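Local structure of Spermidine/putrescine ABC transporter, periplasmic binding protein (Treponema pallidum, 2V84) at residues V78-G81 with D82-S85; A193-V196 with T197-K201; A238-E241 with H242-F245; H273-I276 with N277-L280. The protein probably binds polyamines such as spermidine and putrescine in the periplasm, as the solute-binding component of an ABC transporter. All coordinates share one frame; numbering follows the deposited sequence.

Contact 1 of 4, residues V78-G81 with D82-S85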
loop_
_atom_site.group_PDB
_atom_site.type_symbol
_atom_site.label_atom_id
_atom_site.label_comp_id
_atom_site.label_asym_id
_atom_site.label_seq_id
_atom_site.Cartn_x
_atom_site.Cartn_y
_atom_site.Cartn_z
ATOM N N VAL A 78 -7.029 -9.300 -1.868
ATOM C CA VAL A 78 -5.765 -8.602 -2.141
ATOM C C VAL A 78 -5.119 -8.053 -0.835
ATOM O O VAL A 78 -5.218 -6.853 -0.542
ATOM C CB VAL A 78 -5.980 -7.490 -3.217
ATOM C CG1 VAL A 78 -4.676 -6.724 -3.525
ATOM C CG2 VAL A 78 -6.583 -8.073 -4.517
ATOM N N PRO A 79 -4.472 -8.936 -0.037
ATOM C CA PRO A 79 -3.826 -8.527 1.208
ATOM C C PRO A 79 -2.434 -7.964 1.020
ATOM O O PRO A 79 -1.821 -8.170 -0.038
ATOM C CB PRO A 79 -3.783 -9.844 2.025
ATOM C CG PRO A 79 -4.539 -10.819 1.234
ATOM C CD PRO A 79 -4.410 -10.392 -0.178
ATOM N N SER A 80 -1.950 -7.236 2.033
ATOM C CA SER A 80 -0.601 -6.668 2.036
ATOM C C SER A 80 0.334 -7.737 2.569
ATOM O O SER A 80 -0.127 -8.758 3.064
ATOM C CB SER A 80 -0.547 -5.436 2.938
ATOM O OG SER A 80 -1.104 -5.725 4.214
ATOM N N GLY A 81 1.648 -7.533 2.461
ATOM C CA GLY A 81 2.605 -8.626 2.753
ATOM C C GLY A 81 2.518 -9.147 4.166
ATOM O O GLY A 81 2.620 -10.356 4.409
ATOM N N ASP A 82 2.312 -8.242 5.122
ATOM C CA ASP A 82 2.132 -8.679 6.505
ATOM C C ASP A 82 0.885 -9.549 6.668
ATOM O O ASP A 82 0.917 -10.562 7.374
ATOM C CB ASP A 82 2.175 -7.501 7.508
ATOM C CG ASP A 82 1.271 -6.347 7.119
ATOM O OD1 ASP A 82 1.075 -6.108 5.909
ATOM O OD2 ASP A 82 0.769 -5.656 8.035
ATOM N N PHE A 83 -0.199 -9.192 5.986
ATOM C CA PHE A 83 -1.418 -10.004 6.039
ATOM C C PHE A 83 -1.335 -11.288 5.224
ATOM O O PHE A 83 -2.034 -12.251 5.538
ATOM C CB PHE A 83 -2.654 -9.194 5.651
ATOM C CG PHE A 83 -3.193 -8.379 6.778
ATOM C CD1 PHE A 83 -2.630 -7.140 7.073
ATOM C CD2 PHE A 83 -4.227 -8.864 7.579
ATOM C CE1 PHE A 83 -3.105 -6.392 8.142
ATOM C CE2 PHE A 83 -4.714 -8.102 8.652
ATOM C CZ PHE A 83 -4.143 -6.871 8.920
ATOM N N VAL A 84 -0.476 -11.350 4.201
ATOM C CA VAL A 84 -0.275 -12.671 3.562
ATOM C C VAL A 84 0.374 -13.659 4.549
ATOM O O VAL A 84 -0.060 -14.843 4.665
ATOM C CB VAL A 84 0.499 -12.587 2.230
ATOM C CG1 VAL A 84 0.795 -14.006 1.691
ATOM C CG2 VAL A 84 -0.319 -11.806 1.198
ATOM N N SER A 85 1.387 -13.183 5.265
ATOM C CA SER A 85 2.115 -14.008 6.227
ATOM C C SER A 85 1.224 -14.449 7.399
ATOM O O SER A 85 1.190 -15.637 7.755
ATOM C CB SER A 85 3.373 -13.280 6.693
ATOM O OG SER A 85 4.018 -13.956 7.776
#
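Ser80 OG donates to Asp82 OD1 across 2.8 Å, meeting the carboxylate on its syn side but 33° out of its plane. Both side chains take the rotamer that sets Ser80 OG and Asp82 CG between the backbone N and the carbonyl carbon (chi1 50° in each), which turns hydroxyl and carboxylate toward one another over the first turn of the helix. The same OG lies at the edge of the Phe83 ring, near its plane, 3.5 Å from CD1. Pro79 CB rests 3.9 Å from Phe83 CB and also touches Val84 CG2. The backbone positions these groups: Ser80 is the N-cap residue, its carbonyl O accepting from Val84 N at 2.9 Å, and Gly81 O takes Ser85 N at 3.2 Å. The Ser80 hydroxyl bonds to Asp82 and makes no capping bond. Asp82 lies about 4 Å, side chain to side chain, from Arg167, a predicted spermidine-binding residue, consistent with a place beside the ligand pocket; Ser80 is equally close to a bound MES molecule, probably from the crystallisation liquor. The turn links strand 76-77 to helix 81-89, with Phe83 against helix 60-67 and Ser80 against Asp258 of strand 254-260.

Contact 2 of 4, residues A193-V196 with T197-K201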
loop_
_atom_site.group_PDB
_atom_site.type_symbol
_atom_site.label_atom_id
_atom_site.label_comp_id
_atom_site.label_asym_id
_atom_site.label_seq_id
_atom_site.Cartn_x
_atom_site.Cartn_y
_atom_site.Cartn_z
ATOM N N ALA A 193 7.658 5.500 19.653
ATOM C CA ALA A 193 6.434 6.070 20.238
ATOM C C ALA A 193 6.643 7.472 20.807
ATOM O O ALA A 193 5.783 8.348 20.646
ATOM C CB ALA A 193 5.886 5.158 21.300
ATOM N N ILE A 194 7.770 7.672 21.491
ATOM C CA ILE A 194 8.101 8.981 22.055
ATOM C C ILE A 194 8.336 9.994 20.933
ATOM O O ILE A 194 7.903 11.145 21.035
ATOM C CB ILE A 194 9.332 8.926 22.988
ATOM C CG1 ILE A 194 8.980 8.164 24.276
ATOM C CG2 ILE A 194 9.812 10.346 23.319
ATOM C CD1 ILE A 194 10.188 7.705 25.124
ATOM N N LEU A 195 9.023 9.565 19.874
ATOM C CA LEU A 195 9.213 10.434 18.703
ATOM C C LEU A 195 7.877 10.932 18.127
ATOM O O LEU A 195 7.691 12.135 17.921
ATOM C CB LEU A 195 10.045 9.720 17.629
ATOM C CG LEU A 195 10.571 10.559 16.459
ATOM C CD1 LEU A 195 11.507 11.687 16.954
ATOM C CD2 LEU A 195 11.260 9.702 15.440
ATOM N N VAL A 196 6.946 10.011 17.860
ATOM C CA VAL A 196 5.628 10.395 17.316
ATOM C C VAL A 196 4.861 11.267 18.310
ATOM O O VAL A 196 4.354 12.319 17.946
ATOM C CB VAL A 196 4.741 9.169 16.930
ATOM C CG1 VAL A 196 3.451 9.634 16.294
ATOM C CG2 VAL A 196 5.474 8.218 15.994
ATOM N N THR A 197 4.770 10.813 19.564
ATOM C CA THR A 197 3.990 11.530 20.578
ATOM C C THR A 197 4.550 12.904 20.906
ATOM O O THR A 197 3.818 13.889 20.901
ATOM C CB THR A 197 3.864 10.704 21.864
ATOM O OG1 THR A 197 3.290 9.451 21.522
ATOM C CG2 THR A 197 2.981 11.389 22.879
ATOM N N ASP A 198 5.848 12.955 21.182
ATOM C CA ASP A 198 6.467 14.180 21.653
ATOM C C ASP A 198 6.956 15.123 20.582
ATOM O O ASP A 198 7.070 16.322 20.843
ATOM C CB ASP A 198 7.614 13.873 22.628
ATOM C CG ASP A 198 7.121 13.424 23.989
ATOM O OD1 ASP A 198 5.921 13.644 24.298
ATOM O OD2 ASP A 198 7.945 12.856 24.744
ATOM N N HIS A 199 7.241 14.619 19.385
ATOM C CA HIS A 199 7.864 15.459 18.341
ATOM C C HIS A 199 7.009 15.738 17.111
ATOM O O HIS A 199 7.071 16.840 16.547
ATOM C CB HIS A 199 9.244 14.918 17.960
ATOM C CG HIS A 199 10.216 14.921 19.103
ATOM N ND1 HIS A 199 10.638 16.085 19.712
ATOM C CD2 HIS A 199 10.803 13.911 19.787
ATOM C CE1 HIS A 199 11.457 15.793 20.703
ATOM N NE2 HIS A 199 11.581 14.478 20.766
ATOM N N TRP A 200 6.196 14.764 16.706
ATOM C CA TRP A 200 5.378 14.904 15.503
ATOM C C TRP A 200 3.934 15.216 15.813
ATOM O O TRP A 200 3.398 16.179 15.301
ATOM C CB TRP A 200 5.472 13.654 14.623
ATOM C CG TRP A 200 6.853 13.381 14.105
ATOM C CD1 TRP A 200 7.935 14.223 14.147
ATOM C CD2 TRP A 200 7.299 12.183 13.463
ATOM N NE1 TRP A 200 9.022 13.624 13.577
ATOM C CE2 TRP A 200 8.665 12.368 13.142
ATOM C CE3 TRP A 200 6.670 10.968 13.109
ATOM C CZ2 TRP A 200 9.421 11.392 12.479
ATOM C CZ3 TRP A 200 7.425 9.984 12.460
ATOM C CH2 TRP A 200 8.790 10.211 12.140
ATOM N N LYS A 201 3.300 14.392 16.645
ATOM C CA LYS A 201 1.891 14.581 17.008
ATOM C C LYS A 201 1.488 16.012 17.432
ATOM O O LYS A 201 0.402 16.480 17.028
ATOM C CB LYS A 201 1.484 13.544 18.077
ATOM C CG LYS A 201 0.063 13.682 18.630
ATOM C CD LYS A 201 -0.213 12.550 19.640
ATOM C CE LYS A 201 -1.499 12.788 20.440
ATOM N NZ LYS A 201 -1.741 11.682 21.417
#
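Ala193 O is gripped twice by one residue: Thr197 N and Thr197 OG1 each donate to it at 2.9 Å, from opposite faces of the carbonyl plane. Thr197 can do this because OG1 stands beside its own backbone N (chi1 -56°), folding the hydroxyl back onto the preceding turn. Leu195 O also accepts two donors, His199 N at 2.9 Å from above the carbonyl plane and Trp200 N at 3.3 Å within it. Trp200 N also makes a weak bond to Val196 O. This sharing marks the change from alpha-helical to wider pi-type hydrogen bonding near the end of helix 186-200, where Lys201 N reaches back five residues to Val196 O at 2.7 Å, with an N-H...O angle of 167°. Leu195 splits its two methyls between the rings: CD1 comes 3.7 Å from His199 CD2, the side chains crossing at about a right angle, while CD2 meets Trp200 CZ2 at 3.9 Å. Val196 CG2 approaches CE3 of the same indole at 4.2 Å. Trp200 and Val196 face helix 166-176, both touching Ala173, and the indole also meets Trp148 and Phe151. The extended Lys201 side chain leads away to helix 330-342 and the C-terminus, where NZ forms a salt bridge with Arg343 OXT and a hydrogen bond with Val340 O.

Contact 3 of 4, residues A238-E241 with H242-F245; sequences AMHE and HIDF
His242 has its imidazole between two side chains of the turn that leads into strand 243-246, which pairs antiparallel with strand 125-137. Two successive i to i+3 backbone bonds define the turn: His242 N to Met239 O at 3.2 Å and Ile243 N to His240 O at 3.0 Å. Both donors stand well above the carbonyl planes, consistent with tight, i+3 to i turns. Glu241 takes the less common rotamer with CG between the backbone N and the carbonyl carbon (chi1 62°), then runs on extended, alongside the histidine and pointing the same way. Its CG thereby lies over one face of the imidazole, a CH-pi contact 4.0 Å from the centroid and 29° off the ring normal. The carboxylate stays on that face, OE2 3.7 Å from His242 NE2, its plane turned from that of the imidazole. Met239 instead bends at chi2 (-46°), which brings its sulfur obliquely to the ring, 4.4 Å from the centroid. His240 CD2 and Ile243 CD1 are 4.2 Å apart, the methyl meeting the ring obliquely, and His240 is held by a hydrogen bond from NE2 to Thr235 O and an edge-to-face contact with Phe232, which Ile243 also touches. The closest side-chain pair is Met239 SD with His242 CD2, 3.5 Å apart.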
loop_
_atom_site.group_PDB
_atom_site.type_symbol
_atom_site.label_atom_id
_atom_site.label_comp_id
_atom_site.label_asym_id
_atom_site.label_seq_id
_atom_site.Cartn_x
_atom_site.Cartn_y
_atom_site.Cartn_z
ATOM N N ALA A 238 -3.768 21.644 -12.958
ATOM C CA ALA A 238 -3.143 22.961 -13.001
ATOM C C ALA A 238 -2.228 23.217 -11.809
ATOM O O ALA A 238 -1.250 23.959 -11.920
ATOM C CB ALA A 238 -4.212 24.051 -13.086
ATOM N N MET A 239 -2.551 22.601 -10.674
ATOM C CA MET A 239 -1.866 22.886 -9.419
ATOM C C MET A 239 -0.828 21.831 -9.018
ATOM O O MET A 239 -0.147 21.979 -8.005
ATOM C CB MET A 239 -2.882 23.147 -8.296
ATOM C CG MET A 239 -3.610 24.479 -8.442
ATOM S SD MET A 239 -2.424 25.789 -8.829
ATOM C CE MET A 239 -3.468 27.237 -9.015
ATOM N N HIS A 240 -0.684 20.810 -9.855
ATOM C CA HIS A 240 0.293 19.736 -9.663
ATOM C C HIS A 240 1.755 20.189 -9.589
ATOM O O HIS A 240 2.536 19.612 -8.841
ATOM C CB HIS A 240 0.117 18.675 -10.758
ATOM C CG HIS A 240 -1.085 17.807 -10.568
ATOM N ND1 HIS A 240 -1.301 16.664 -11.307
ATOM C CD2 HIS A 240 -2.122 17.897 -9.702
ATOM C CE1 HIS A 240 -2.427 16.094 -10.914
ATOM N NE2 HIS A 240 -2.943 16.820 -9.939
ATOM N N GLU A 241 2.118 21.220 -10.361
ATOM C CA GLU A 241 3.497 21.719 -10.381
ATOM C C GLU A 241 3.931 22.284 -9.025
ATOM O O GLU A 241 5.125 22.455 -8.766
ATOM C CB GLU A 241 3.682 22.781 -11.472
ATOM C CG GLU A 241 2.826 24.029 -11.292
ATOM C CD GLU A 241 2.988 25.046 -12.426
ATOM O OE1 GLU A 241 2.883 24.659 -13.617
ATOM O OE2 GLU A 241 3.197 26.238 -12.116
ATOM N N HIS A 242 2.951 22.584 -8.177
ATOM C CA HIS A 242 3.203 23.178 -6.878
ATOM C C HIS A 242 3.334 22.123 -5.798
ATOM O O HIS A 242 3.560 22.462 -4.649
ATOM C CB HIS A 242 2.070 24.127 -6.485
ATOM C CG HIS A 242 1.902 25.279 -7.416
ATOM N ND1 HIS A 242 2.661 26.425 -7.323
ATOM C CD2 HIS A 242 1.068 25.460 -8.466
ATOM C CE1 HIS A 242 2.295 27.267 -8.274
ATOM N NE2 HIS A 242 1.333 26.701 -8.983
ATOM N N ILE A 243 3.172 20.859 -6.166
ATOM C CA ILE A 243 3.254 19.762 -5.205
ATOM C C ILE A 243 4.597 19.064 -5.336
ATOM O O ILE A 243 5.010 18.692 -6.425
ATOM C CB ILE A 243 2.136 18.690 -5.397
ATOM C CG1 ILE A 243 0.748 19.324 -5.438
ATOM C CG2 ILE A 243 2.188 17.624 -4.262
ATOM C CD1 ILE A 243 -0.341 18.383 -5.911
ATOM N N ASP A 244 5.264 18.853 -4.204
ATOM C CA ASP A 244 6.410 17.974 -4.181
ATOM C C ASP A 244 5.987 16.805 -3.343
ATOM O O ASP A 244 5.780 16.959 -2.135
ATOM C CB ASP A 244 7.604 18.675 -3.529
ATOM C CG ASP A 244 8.881 17.866 -3.592
ATOM O OD1 ASP A 244 8.902 16.734 -4.131
ATOM O OD2 ASP A 244 9.899 18.373 -3.065
ATOM N N PHE A 245 5.809 15.663 -3.999
ATOM C CA PHE A 245 5.566 14.414 -3.328
ATOM C C PHE A 245 6.881 13.676 -3.362
ATOM O O PHE A 245 7.510 13.600 -4.424
ATOM C CB PHE A 245 4.481 13.573 -4.036
ATOM C CG PHE A 245 4.316 12.229 -3.434
ATOM C CD1 PHE A 245 3.462 12.039 -2.352
ATOM C CD2 PHE A 245 5.094 11.164 -3.874
ATOM C CE1 PHE A 245 3.399 10.809 -1.740
ATOM C CE2 PHE A 245 5.004 9.934 -3.283
ATOM C CZ PHE A 245 4.162 9.755 -2.206
#

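Contact 4 of 4, residues H273-I276 with N277-L280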
loop_
_atom_site.group_PDB
_atom_site.type_symbol
_atom_site.label_atom_id
_atom_site.label_comp_id
_atom_site.label_asym_id
_atom_site.label_seq_id
_atom_site.Cartn_x
_atom_site.Cartn_y
_atom_site.Cartn_z
ATOM N N HIS A 273 -7.583 -17.725 -11.127
ATOM C CA HIS A 273 -6.268 -17.770 -11.772
ATOM C C HIS A 273 -6.287 -16.958 -13.071
ATOM O O HIS A 273 -5.315 -16.285 -13.410
ATOM C CB HIS A 273 -5.890 -19.219 -12.100
ATOM C CG HIS A 273 -5.513 -20.042 -10.905
ATOM N ND1 HIS A 273 -6.445 -20.655 -10.101
ATOM C CD2 HIS A 273 -4.304 -20.344 -10.376
ATOM C CE1 HIS A 273 -5.827 -21.329 -9.145
ATOM N NE2 HIS A 273 -4.529 -21.148 -9.284
ATOM N N ALA A 274 -7.404 -17.033 -13.791
ATOM C CA ALA A 274 -7.534 -16.398 -15.090
ATOM C C ALA A 274 -7.506 -14.895 -14.931
ATOM O O ALA A 274 -6.980 -14.175 -15.785
ATOM C CB ALA A 274 -8.829 -16.845 -15.782
ATOM N N PHE A 275 -8.064 -14.415 -13.831
ATOM C CA PHE A 275 -8.035 -12.991 -13.589
ATOM C C PHE A 275 -6.655 -12.485 -13.209
ATOM O O PHE A 275 -6.227 -11.452 -13.713
ATOM C CB PHE A 275 -9.081 -12.561 -12.570
ATOM C CG PHE A 275 -9.175 -11.071 -12.437
ATOM C CD1 PHE A 275 -10.000 -10.335 -13.286
ATOM C CD2 PHE A 275 -8.391 -10.394 -11.498
ATOM C CE1 PHE A 275 -10.065 -8.944 -13.183
ATOM C CE2 PHE A 275 -8.447 -9.002 -11.389
ATOM C CZ PHE A 275 -9.288 -8.280 -12.232
ATOM N N ILE A 276 -5.922 -13.224 -12.374
ATOM C CA ILE A 276 -4.553 -12.840 -12.043
ATOM C C ILE A 276 -3.703 -12.823 -13.318
ATOM O O ILE A 276 -2.906 -11.906 -13.547
ATOM C CB ILE A 276 -3.919 -13.843 -11.006
ATOM C CG1 ILE A 276 -4.757 -13.873 -9.709
ATOM C CG2 ILE A 276 -2.448 -13.493 -10.719
ATOM C CD1 ILE A 276 -4.352 -14.996 -8.731
ATOM N N ASN A 277 -3.873 -13.865 -14.133
ATOM C CA ASN A 277 -3.197 -13.955 -15.414
ATOM C C ASN A 277 -3.553 -12.767 -16.330
ATOM O O ASN A 277 -2.680 -12.198 -16.963
ATOM C CB ASN A 277 -3.496 -15.301 -16.090
ATOM C CG ASN A 277 -2.518 -15.614 -17.202
ATOM O OD1 ASN A 277 -1.313 -15.618 -16.984
ATOM N ND2 ASN A 277 -3.035 -15.874 -18.404
ATOM N N PHE A 278 -4.832 -12.385 -16.363
ATOM C CA PHE A 278 -5.323 -11.252 -17.165
ATOM C C PHE A 278 -4.711 -9.926 -16.671
ATOM O O PHE A 278 -4.230 -9.104 -17.453
ATOM C CB PHE A 278 -6.859 -11.226 -17.081
ATOM C CG PHE A 278 -7.507 -10.000 -17.680
ATOM C CD1 PHE A 278 -7.725 -8.852 -16.902
ATOM C CD2 PHE A 278 -7.974 -10.016 -18.993
ATOM C CE1 PHE A 278 -8.360 -7.716 -17.454
ATOM C CE2 PHE A 278 -8.614 -8.887 -19.551
ATOM C CZ PHE A 278 -8.804 -7.747 -18.778
ATOM N N PHE A 279 -4.715 -9.742 -15.364
ATOM C CA PHE A 279 -4.248 -8.494 -14.748
ATOM C C PHE A 279 -2.764 -8.262 -15.035
ATOM O O PHE A 279 -2.312 -7.124 -15.211
ATOM C CB PHE A 279 -4.524 -8.579 -13.251
ATOM C CG PHE A 279 -4.396 -7.282 -12.525
ATOM C CD1 PHE A 279 -5.438 -6.349 -12.538
ATOM C CD2 PHE A 279 -3.244 -7.007 -11.793
ATOM C CE1 PHE A 279 -5.312 -5.135 -11.838
ATOM C CE2 PHE A 279 -3.117 -5.807 -11.080
ATOM C CZ PHE A 279 -4.158 -4.870 -11.119
ATOM N N LEU A 280 -2.014 -9.364 -15.100
ATOM C CA LEU A 280 -0.579 -9.318 -15.381
ATOM C C LEU A 280 -0.218 -9.304 -16.877
ATOM O O LEU A 280 0.963 -9.314 -17.212
ATOM C CB LEU A 280 0.156 -10.468 -14.691
ATOM C CG LEU A 280 0.209 -10.431 -13.151
ATOM C CD1 LEU A 280 0.895 -11.692 -12.645
ATOM C CD2 LEU A 280 0.880 -9.185 -12.613
HETATM O O HOH W 1 -6.111 -14.853 -18.364
#
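Phe275 places its ring beside those of Phe278 and Phe279, three and four residues on. Its CE2 lies 4.2 Å from Phe279 CD1, the two side chains crossing obliquely, and its CE1 is 4.4 Å from Phe278 CD1, a looser approach. Phe275 has CG anti to the backbone N (chi1 -173°), which carries the outer ring carbons forward along the helix even though its CB sets out away from the following turn. The Phe278 ring presents an edge to Phe275 O. A second apolar pair, Ile276 CG2 with Leu280 CD1 at 4.3 Å, joins residues one turn apart. The backbone bonds are the i+4 to i bonds of an alpha-helix: Asn277 N reaches His273 O at 2.9 Å with an N-H...O angle of 167°, and Phe279 N reaches Phe275 O at 2.8 Å. Ala274 O accepts Phe278 N and also a water at 2.8 Å; that water in turn accepts from Asn277 ND2 at 3.2 Å, bridging the amide to the turn before it. His273 is fixed at both ring nitrogens, ND1 to Arg269 O and NE2 to Asp97 N. Helix 269-279 is thus lodged among several elements: Phe275 and Phe278 meet Phe44 of helix 38-48 edge-to-face, Phe275 and Ile276 lie on strand 76-77, and Phe279 stacks on Tyr127 of strand 125-137, meets Phe260 of strand 254-260 edge-to-face and touches Phe288 of helix 282-292.

Contact 4 is largely buried and contact 3 lies at the surface, while contacts 1 and 2 are partly buried. Contacts 1 and 4 are nearest neighbours, about 7 Å apart at their closest atoms, and share surroundings: contact 1 follows strand 76-77, on which contact 4 packs, and both touch strand 254-260. Contacts 2 and 4 lie on opposite sides of the chain's centre, about 43 Å between centres. Chemistry follows place. Aromatic and aliphatic side chains dominate 273-280, a hydroxyl-carboxylate bond marks the helix start at 78-85 near the predicted ligand site, shared carbonyls the helix end at 193-201, and CH-pi and sulfur contacts the exposed turn at 238-245.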